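Local structure of cytochrome P450 (Zobellia galactanivorans, 6G5O) at residues T124-R129 and N227-S232. The protein is a haem-containing member of the cytochrome P450 family, built on a mainly helical fold that encloses protoporphyrin IX with its iron. Sequence-based numbering, arbitrary orientation.
Sequences TDFALR and NAVTNS
Ala127 meets Val229 and Thr230 in a small, fully buried helix-to-helix contact in the helical core of the P450 fold, joining helix 122-139 to helix 223-238. The N-to-C directions of the two short segments differ by 134°, nearer antiparallel than parallel, their axes are 9.1 Å apart, and the CA atoms of Ala127 and Val229 come within 6.0 Å. The small methyl of Ala127 is consistent with this close approach: its CB lies 4.0 Å from Val229 CG1 and 3.3 Å from Thr230 OG1. The hydroxyl forms no hydrogen bond across the contact, being tied to the carbonyl of Ile226 one turn back in its own helix; chi1 of -60° sets OG1 beside the backbone N, where it can reach that oxygen. Val229 has CG1 anti to its backbone N (chi1 166°), and this branch also touches the Phe126 ring at its edge, near the ring plane, with CE1 4.0 Å away. Leu343 of helix 333-350 packs on both Phe126 and Val229, and the side chain of Val229 lies about 8 Å from the bound haem. With no hydrogen bond between the segments, cohesion here rests on apolar fit.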
loop_
_atom_site.group_PDB
_atom_site.type_symbol
_atom_site.label_atom_id
_atom_site.label_comp_id
_atom_site.label_asym_id
_atom_site.label_seq_id
_atom_site.Cartn_x
_atom_site.Cartn_y
_atom_site.Cartn_z
ATOM N N THR A 124 12.380 8.846 -6.877
ATOM C CA THR A 124 13.632 8.259 -6.362
ATOM C C THR A 124 14.342 9.097 -5.289
ATOM O O THR A 124 14.718 8.567 -4.235
ATOM C CB THR A 124 14.593 7.950 -7.518
ATOM O OG1 THR A 124 13.924 7.060 -8.407
ATOM C CG2 THR A 124 15.880 7.276 -7.038
ATOM N N ASP A 125 14.508 10.393 -5.543
ATOM C CA ASP A 125 15.255 11.258 -4.628
ATOM C C ASP A 125 14.484 11.642 -3.373
ATOM O O ASP A 125 15.090 12.104 -2.408
ATOM C CB ASP A 125 15.697 12.575 -5.316
ATOM C CG ASP A 125 16.588 12.356 -6.566
ATOM O OD1 ASP A 125 17.020 11.207 -6.871
ATOM O OD2 ASP A 125 16.835 13.378 -7.253
ATOM N N PHE A 126 13.163 11.504 -3.380
ATOM C CA PHE A 126 12.363 11.928 -2.229
ATOM C C PHE A 126 11.533 10.745 -1.658
ATOM O O PHE A 126 11.727 10.362 -0.541
ATOM C CB PHE A 126 11.471 13.128 -2.604
ATOM C CG PHE A 126 10.718 13.707 -1.448
ATOM C CD1 PHE A 126 9.637 13.039 -0.902
ATOM C CD2 PHE A 126 11.090 14.909 -0.901
ATOM C CE1 PHE A 126 8.954 13.557 0.175
ATOM C CE2 PHE A 126 10.410 15.440 0.169
ATOM C CZ PHE A 126 9.334 14.753 0.705
ATOM N N ALA A 127 10.638 10.168 -2.438
ATOM C CA ALA A 127 9.710 9.161 -1.947
ATOM C C ALA A 127 10.403 7.860 -1.503
ATOM O O ALA A 127 10.148 7.380 -0.399
ATOM C CB ALA A 127 8.666 8.885 -3.002
ATOM N N LEU A 128 11.301 7.347 -2.338
ATOM C CA LEU A 128 12.096 6.153 -2.014
ATOM C C LEU A 128 12.971 6.331 -0.766
ATOM O O LEU A 128 13.099 5.416 0.054
ATOM C CB LEU A 128 12.964 5.766 -3.202
ATOM C CG LEU A 128 13.995 4.657 -3.001
ATOM C CD1 LEU A 128 13.359 3.303 -2.669
ATOM C CD2 LEU A 128 14.845 4.509 -4.260
ATOM N N ARG A 129 13.559 7.508 -0.612
ATOM C CA ARG A 129 14.350 7.820 0.584
ATOM C C ARG A 129 13.483 7.889 1.861
ATOM O O ARG A 129 13.873 7.380 2.905
ATOM C CB ARG A 129 15.069 9.172 0.450
ATOM C CG ARG A 129 16.537 9.164 -0.008
ATOM C CD ARG A 129 16.661 9.058 -1.508
ATOM N NE ARG A 129 18.014 9.214 -2.011
ATOM C CZ ARG A 129 18.495 8.617 -3.114
ATOM N NH1 ARG A 129 17.745 7.795 -3.860
ATOM N NH2 ARG A 129 19.757 8.842 -3.493
ATOM N N ASN A 227 4.136 5.494 -4.058
ATOM C CA ASN A 227 3.070 6.103 -4.863
ATOM C C ASN A 227 2.164 7.082 -4.080
ATOM O O ASN A 227 1.851 8.173 -4.578
ATOM C CB ASN A 227 2.248 5.039 -5.550
ATOM C CG ASN A 227 2.977 4.436 -6.749
ATOM O OD1 ASN A 227 3.808 5.126 -7.399
ATOM N ND2 ASN A 227 2.701 3.148 -7.031
ATOM N N ALA A 228 1.769 6.728 -2.853
ATOM C CA ALA A 228 1.006 7.651 -2.004
ATOM C C ALA A 228 1.762 8.946 -1.756
ATOM O O ALA A 228 1.187 10.037 -1.775
ATOM C CB ALA A 228 0.652 6.994 -0.663
ATOM N N VAL A 229 3.047 8.829 -1.442
ATOM C CA VAL A 229 3.843 10.014 -1.121
ATOM C C VAL A 229 3.973 10.916 -2.353
ATOM O O VAL A 229 3.787 12.136 -2.277
ATOM C CB VAL A 229 5.226 9.624 -0.558
ATOM C CG1 VAL A 229 6.191 10.794 -0.531
ATOM C CG2 VAL A 229 5.068 9.079 0.848
ATOM N N THR A 230 4.263 10.286 -3.484
ATOM C CA THR A 230 4.519 10.997 -4.734
ATOM C C THR A 230 3.219 11.651 -5.240
ATOM O O THR A 230 3.215 12.848 -5.567
ATOM C CB THR A 230 5.106 10.061 -5.784
ATOM O OG1 THR A 230 6.342 9.531 -5.291
ATOM C CG2 THR A 230 5.386 10.813 -7.094
ATOM N N ASN A 231 2.118 10.883 -5.236
ATOM C CA ASN A 231 0.823 11.390 -5.656
ATOM C C ASN A 231 0.324 12.555 -4.791
ATOM O O ASN A 231 -0.321 13.485 -5.318
ATOM C CB ASN A 231 -0.206 10.273 -5.748
ATOM C CG ASN A 231 0.081 9.299 -6.899
ATOM O OD1 ASN A 231 0.911 9.586 -7.747
ATOM N ND2 ASN A 231 -0.582 8.127 -6.913
ATOM N N SER A 232 0.645 12.529 -3.498
ATOM C CA SER A 232 0.250 13.591 -2.598
ATOM C C SER A 232 0.938 14.918 -2.915
ATOM O O SER A 232 0.339 15.998 -2.791
ATOM C CB SER A 232 0.535 13.198 -1.158
ATOM O OG SER A 232 -0.234 12.042 -0.842
#